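Side-chain contacts in glutamine cyclotransferase (Tannerella forsythia, PDB 6QRO), which probably converts N-terminal glutamine of peptides to pyroglutamate as a zinc-dependent glutaminyl cyclase of the M28 peptidase family: residues 55-58 with 59-63; 122-125 with 126-129; 209-212 with 213-216. One frame throughout, in Å; residues are numbered along the deposited sequence.

Contact 1 (55-58 with 59-63)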
loop_
_atom_site.group_PDB
_atom_site.type_symbol
_atom_site.label_atom_id
_atom_site.label_comp_id
_atom_site.label_asym_id
_atom_site.label_seq_id
_atom_site.Cartn_x
_atom_site.Cartn_y
_atom_site.Cartn_z
ATOM N N GLN A 55 9.677 11.616 9.038
ATOM C CA GLN A 55 10.970 11.033 9.402
ATOM C C GLN A 55 10.848 10.074 10.582
ATOM O O GLN A 55 11.403 8.968 10.552
ATOM C CB GLN A 55 11.977 12.137 9.722
ATOM C CG GLN A 55 13.338 11.612 10.160
ATOM C CD GLN A 55 14.090 10.886 9.053
ATOM O OE1 GLN A 55 14.100 11.319 7.897
ATOM N NE2 GLN A 55 14.738 9.782 9.407
ATOM N N ARG A 56 10.146 10.485 11.638
ATOM C CA ARG A 56 9.935 9.588 12.767
ATOM C C ARG A 56 9.217 8.317 12.337
ATOM O O ARG A 56 9.505 7.221 12.846
ATOM C CB ARG A 56 9.168 10.292 13.878
ATOM C CG ARG A 56 10.023 11.179 14.725
ATOM C CD ARG A 56 9.265 11.585 15.973
ATOM N NE ARG A 56 9.778 12.801 16.594
ATOM C CZ ARG A 56 10.995 12.915 17.124
ATOM N NH1 ARG A 56 11.830 11.886 17.142
ATOM N NH2 ARG A 56 11.375 14.064 17.658
ATOM N N CYS A 57 8.265 8.448 11.411
ATOM C CA CYS A 57 7.530 7.286 10.939
ATOM C C CYS A 57 8.409 6.375 10.084
ATOM O O CYS A 57 8.286 5.149 10.157
ATOM C CB CYS A 57 6.305 7.740 10.165
ATOM S SG CYS A 57 5.225 6.417 9.853
ATOM N N ALA A 58 9.291 6.950 9.263
ATOM C CA ALA A 58 10.266 6.151 8.520
ATOM C C ALA A 58 11.097 5.260 9.445
ATOM O O ALA A 58 11.296 4.072 9.162
ATOM C CB ALA A 58 11.176 7.069 7.708
ATOM N N ASP A 59 11.634 5.827 10.535
ATOM C CA ASP A 59 12.351 4.997 11.505
ATOM C C ASP A 59 11.448 3.920 12.064
ATOM O O ASP A 59 11.853 2.761 12.194
ATOM C CB ASP A 59 12.922 5.822 12.668
ATOM C CG ASP A 59 14.188 6.539 12.310
ATOM O OD1 ASP A 59 14.847 6.133 11.343
ATOM O OD2 ASP A 59 14.561 7.489 13.021
ATOM N N TYR A 60 10.209 4.284 12.376
ATOM C CA TYR A 60 9.301 3.345 13.011
ATOM C C TYR A 60 9.007 2.165 12.090
ATOM O O TYR A 60 9.106 1.001 12.502
ATOM C CB TYR A 60 8.026 4.078 13.416
ATOM C CG TYR A 60 6.973 3.165 13.915
ATOM C CD1 TYR A 60 7.103 2.552 15.157
ATOM C CD2 TYR A 60 5.834 2.916 13.167
ATOM C CE1 TYR A 60 6.137 1.707 15.627
ATOM C CE2 TYR A 60 4.857 2.067 13.639
ATOM C CZ TYR A 60 5.019 1.466 14.861
ATOM O OH TYR A 60 4.051 0.624 15.330
ATOM N N LEU A 61 8.703 2.446 10.821
ATOM C CA LEU A 61 8.365 1.379 9.885
ATOM C C LEU A 61 9.543 0.440 9.642
ATOM O O LEU A 61 9.405 -0.781 9.751
ATOM C CB LEU A 61 7.908 1.993 8.571
ATOM C CG LEU A 61 6.580 2.732 8.678
ATOM C CD1 LEU A 61 6.242 3.331 7.321
ATOM C CD2 LEU A 61 5.522 1.748 9.135
ATOM N N ALA A 62 10.720 0.994 9.333
ATOM C CA ALA A 62 11.897 0.158 9.108
ATOM C C ALA A 62 12.297 -0.612 10.366
ATOM O O ALA A 62 12.660 -1.794 10.293
ATOM C CB ALA A 62 13.046 1.019 8.606
ATOM N N GLY A 63 12.224 0.038 11.528
ATOM C CA GLY A 63 12.568 -0.638 12.766
ATOM C C GLY A 63 11.708 -1.858 13.017
ATOM O O GLY A 63 12.217 -2.917 13.389
#
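Asp-59 and Gln-55 meet one turn apart on an alpha helix, helix 52-67, and the next three residues repeat the same i to i+4 pattern. Asp-59 N donates to Gln-55 O at 3.1 Å. The side chains of this pair cross only loosely. Gln-55 leaves the backbone with CG anti to N (chi1 178°) and then bends at chi2, which carries its amide along the helix towards the carboxylate. Gln-55 NE2 stops 4.1 Å from Asp-59 OD1, too far for a hydrogen bond. The amide and carboxylate planes are turned 79° apart. The other end of the amide, Gln-55 OE1, has a weak hydrogen bond from Gln-90 of strand 86-96.

Tyr-60 N bonds to Arg-56 O, the most bent of the four backbone bonds. Tyr-60 CB packs against the carbonyl oxygens of the preceding turn, 3.4 Å from Cys-57 O. The phenol ring leads away from segment 55-58 to Tyr-37 and Arg-40 of helix 31-43.

Leu-61 lies on the buried face of the helix. Its side chain reaches Val-139 and Leu-143 of helix 132-151 and Ile-92 of strand 86-96, so this face joins the helix to the body of the fold. Across the turn, Leu-61 CG and CD1 both face the sulfur of Cys-57. Cys-57 O takes the Leu-61 N-H, with Leu-61 N at 2.8 Å and nearly along the C=O axis. Leu-61 CG lies 3.3 Å from Cys-57 O as well.

Ala-62 N closes the series with a nearly straight bond of 3.1 Å to Ala-58 O. Ala-62 CB also rests on that oxygen, 3.6 Å from Ala-58 O.

Contact 2 (122-125 with 126-129); sequences EANH and RKPI
Lys-127 runs back alongside the chain that precedes it, and its methylenes lie against Ala-123 O. Its CG is anti to its own carbonyl carbon (chi1 -58°), and every later torsion is extended. The straight chain therefore passes the oxygen carbon by carbon. The closest is Lys-127 CE, 3.4 Å from Ala-123 O. Lys-127 NZ stands 3.8 Å from Ala-123 O and reaches it through a water. This water donates to Ala-123 O and accepts a weak bond from NZ. A second water donates to Ala-123 O at 2.7 Å and accepts from Arg-126 N. Ala-123 O is thus gripped by two waters.

The backbone here forms a type I beta turn from Asn-124 to Lys-127, sharing Asn-124 with the end of a short 3-10 segment, in the loop between strand 103-109 and helix 132-151. Lys-127 N closes the turn on Asn-124 O at 3.1 Å, from above the carbonyl plane and 63° out of it.

Asn-124 and Lys-127 touch lightly, the chains crossing at a slant. OD1 of Asn-124 lies 4.2 Å from Lys-127 CD, while its ND2 donates to the carboxylate of Asp-119.

His-125 turns its ring back over the 3-10 segment. With CG beside the backbone N (chi1 -76°), one ring face covers CA of Glu-122, which sits 3.4 Å above the ring centre. His-125 NE2 bonds to Asp-119 O, which helps set the rotation of the ring. The side chain of Arg-126 is extended from CG to NE and touches Phe-173.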
loop_
_atom_site.group_PDB
_atom_site.type_symbol
_atom_site.label_atom_id
_atom_site.label_comp_id
_atom_site.label_asym_id
_atom_site.label_seq_id
_atom_site.Cartn_x
_atom_site.Cartn_y
_atom_site.Cartn_z
ATOM N N GLU A 122 -13.124 24.146 1.652
ATOM C CA GLU A 122 -11.994 24.599 0.850
ATOM C C GLU A 122 -10.843 25.082 1.731
ATOM O O GLU A 122 -9.699 25.114 1.277
ATOM C CB GLU A 122 -12.446 25.670 -0.139
ATOM C CG GLU A 122 -11.334 26.257 -0.960
ATOM C CD GLU A 122 -11.792 27.411 -1.816
ATOM O OE1 GLU A 122 -13.012 27.526 -2.061
ATOM O OE2 GLU A 122 -10.933 28.217 -2.215
ATOM N N ALA A 123 -11.120 25.485 2.975
ATOM C CA ALA A 123 -10.057 25.857 3.909
ATOM C C ALA A 123 -9.076 24.726 4.191
ATOM O O ALA A 123 -7.997 24.983 4.737
ATOM C CB ALA A 123 -10.654 26.343 5.231
ATOM N N ASN A 124 -9.440 23.476 3.908
ATOM C CA ASN A 124 -8.545 22.343 4.126
ATOM C C ASN A 124 -7.819 21.889 2.871
ATOM O O ASN A 124 -7.046 20.933 2.950
ATOM C CB ASN A 124 -9.305 21.147 4.718
ATOM C CG ASN A 124 -9.858 21.436 6.088
ATOM O OD1 ASN A 124 -9.279 22.217 6.847
ATOM N ND2 ASN A 124 -10.975 20.795 6.426
ATOM N N HIS A 125 -8.087 22.505 1.712
ATOM C CA HIS A 125 -7.603 21.963 0.445
ATOM C C HIS A 125 -6.088 21.951 0.328
ATOM O O HIS A 125 -5.549 21.104 -0.389
ATOM C CB HIS A 125 -8.201 22.748 -0.722
ATOM C CG HIS A 125 -9.629 22.402 -0.999
ATOM N ND1 HIS A 125 -10.324 22.896 -2.077
ATOM C CD2 HIS A 125 -10.487 21.584 -0.346
ATOM C CE1 HIS A 125 -11.555 22.420 -2.067
ATOM N NE2 HIS A 125 -11.680 21.617 -1.028
ATOM N N ARG A 126 -5.375 22.820 1.043
ATOM C CA ARG A 126 -3.922 22.802 0.966
ATOM C C ARG A 126 -3.267 22.325 2.253
ATOM O O ARG A 126 -2.059 22.523 2.439
ATOM C CB ARG A 126 -3.402 24.192 0.578
ATOM C CG ARG A 126 -4.102 24.655 -0.645
ATOM C CD ARG A 126 -3.351 25.650 -1.483
ATOM N NE ARG A 126 -4.275 26.059 -2.543
ATOM C CZ ARG A 126 -4.006 26.931 -3.503
ATOM N NH1 ARG A 126 -2.805 27.483 -3.571
ATOM N NH2 ARG A 126 -4.939 27.213 -4.405
ATOM N N LYS A 127 -4.045 21.690 3.148
ATOM C CA LYS A 127 -3.634 21.109 4.411
ATOM C C LYS A 127 -3.626 19.581 4.355
ATOM O O LYS A 127 -4.544 18.975 3.792
ATOM C CB LYS A 127 -4.569 21.599 5.514
ATOM C CG LYS A 127 -4.552 23.120 5.593
ATOM C CD LYS A 127 -5.361 23.659 6.753
ATOM C CE LYS A 127 -5.290 25.188 6.758
ATOM N NZ LYS A 127 -6.064 25.821 7.849
ATOM N N PRO A 128 -2.625 18.941 4.959
ATOM C CA PRO A 128 -2.474 17.485 4.825
ATOM C C PRO A 128 -3.578 16.684 5.509
ATOM O O PRO A 128 -4.304 17.170 6.381
ATOM C CB PRO A 128 -1.122 17.211 5.496
ATOM C CG PRO A 128 -0.431 18.541 5.549
ATOM C CD PRO A 128 -1.513 19.550 5.709
ATOM N N ILE A 129 -3.657 15.409 5.110
ATOM C CA ILE A 129 -4.571 14.427 5.688
ATOM C C ILE A 129 -3.782 13.421 6.528
ATOM O O ILE A 129 -2.589 13.185 6.291
ATOM C CB ILE A 129 -5.379 13.720 4.583
ATOM C CG1 ILE A 129 -4.446 12.938 3.658
ATOM C CG2 ILE A 129 -6.155 14.730 3.781
ATOM C CD1 ILE A 129 -5.155 12.003 2.708
HETATM O O HOH W 1 -6.163 25.252 2.777
HETATM O O HOH W 2 -7.334 27.852 5.446
#

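Contact 3 (209-212 with 213-216); sequences VGSR and GATF
A type II beta turn from Ser-211 to Ala-214 reverses the chain between strands 203-207 and 216-218. Ala-214 N donates to Ser-211 O at 3.2 Å, from above the carbonyl plane (46° out of it). The same oxygen accepts a bond from Thr-301 OG1 of helix 299-314. Gly-213 takes the third position with a positive phi of 79°, which favours glycine.

Side chains also meet across the turn. Ser-211 OG sits between its backbone N and carbonyl carbon (chi1 63°), which places it 3.5 Å from Ala-214 CB. Further from the bend, Val-209 crosses Phe-216 at about a right angle. Val-209 CG1 comes obliquely to the far end of the ring, 3.7 Å from Phe-216 CZ and 3.8 Å from Phe-216 CE1. The ring also packs edge-to-face with Phe-246, and both Val-209 and Phe-216 touch Ile-272 of strand 269-273.

The reversal is therefore held by polar bonds at its bend and by apolar packing at its base. Two donors meet on the carbonyl oxygen of the buried Ser-211 and tie the turn to helix 299-314.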
loop_
_atom_site.group_PDB
_atom_site.type_symbol
_atom_site.label_atom_id
_atom_site.label_comp_id
_atom_site.label_asym_id
_atom_site.label_seq_id
_atom_site.Cartn_x
_atom_site.Cartn_y
_atom_site.Cartn_z
ATOM N N VAL A 209 -7.187 -0.326 2.429
ATOM C CA VAL A 209 -7.637 -1.668 2.772
ATOM C C VAL A 209 -8.100 -1.708 4.224
ATOM O O VAL A 209 -8.093 -2.771 4.852
ATOM C CB VAL A 209 -6.550 -2.724 2.496
ATOM C CG1 VAL A 209 -6.570 -3.150 1.049
ATOM C CG2 VAL A 209 -5.174 -2.167 2.838
ATOM N N GLY A 210 -8.570 -0.571 4.748
ATOM C CA GLY A 210 -9.079 -0.572 6.113
ATOM C C GLY A 210 -10.439 0.063 6.365
ATOM O O GLY A 210 -10.897 0.062 7.509
ATOM N N SER A 211 -11.132 0.553 5.340
ATOM C CA SER A 211 -12.329 1.342 5.610
ATOM C C SER A 211 -13.529 0.442 5.858
ATOM O O SER A 211 -13.644 -0.657 5.304
ATOM C CB SER A 211 -12.653 2.306 4.467
ATOM O OG SER A 211 -12.944 1.606 3.267
ATOM N N ARG A 212 -14.441 0.944 6.685
ATOM C CA ARG A 212 -15.689 0.246 6.948
ATOM C C ARG A 212 -16.488 0.104 5.663
ATOM O O ARG A 212 -16.647 1.068 4.912
ATOM C CB ARG A 212 -16.479 1.009 8.012
ATOM C CG ARG A 212 -17.733 0.313 8.512
ATOM C CD ARG A 212 -18.117 0.948 9.833
ATOM N NE ARG A 212 -16.971 0.841 10.737
ATOM C CZ ARG A 212 -16.856 -0.083 11.682
ATOM N NH1 ARG A 212 -17.850 -0.944 11.868
ATOM N NH2 ARG A 212 -15.765 -0.127 12.444
ATOM N N GLY A 213 -16.929 -1.124 5.377
ATOM C CA GLY A 213 -17.715 -1.406 4.189
ATOM C C GLY A 213 -16.927 -1.526 2.902
ATOM O O GLY A 213 -17.528 -1.528 1.827
ATOM N N ALA A 214 -15.605 -1.617 2.973
ATOM C CA ALA A 214 -14.799 -1.684 1.759
ATOM C C ALA A 214 -15.145 -2.906 0.907
ATOM O O ALA A 214 -15.486 -3.977 1.416
ATOM C CB ALA A 214 -13.308 -1.683 2.121
ATOM N N THR A 215 -15.086 -2.719 -0.408
ATOM C CA THR A 215 -15.326 -3.769 -1.386
ATOM C C THR A 215 -14.234 -3.654 -2.429
ATOM O O THR A 215 -14.117 -2.620 -3.090
ATOM C CB THR A 215 -16.724 -3.668 -2.040
ATOM O OG1 THR A 215 -16.879 -2.416 -2.726
ATOM C CG2 THR A 215 -17.851 -3.866 -1.037
ATOM N N PHE A 216 -13.446 -4.711 -2.588
ATOM C CA PHE A 216 -12.311 -4.697 -3.510
ATOM C C PHE A 216 -12.745 -5.406 -4.786
ATOM O O PHE A 216 -12.809 -6.639 -4.843
ATOM C CB PHE A 216 -11.077 -5.347 -2.887
ATOM C CG PHE A 216 -10.769 -4.849 -1.513
ATOM C CD1 PHE A 216 -10.455 -3.521 -1.301
ATOM C CD2 PHE A 216 -10.813 -5.703 -0.425
ATOM C CE1 PHE A 216 -10.171 -3.054 -0.035
ATOM C CE2 PHE A 216 -10.532 -5.233 0.855
ATOM C CZ PHE A 216 -10.211 -3.905 1.045
#

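Overall arrangement
The three contacts lie well apart, with centres 24 to 26 Å from one another and no touch between any two. Contacts 2 and 3 are both loop turns of the M28 peptidase region, and each follows a strand of the mixed sheet. They also come nearest to the zinc site of Asp-134, Asp-167 and His-288. The His-125 side chain of contact 2 is about 9 Å from that of His-288. In contact 3 the Ser-211 side chain is about 9 Å from that of Asp-134, and the Val-209 side chain is about 12 Å from the zinc ion. Contact 1, on helix 52-67, is away from the site. Helix 132-151 touches side chains of both contacts 1 and 3.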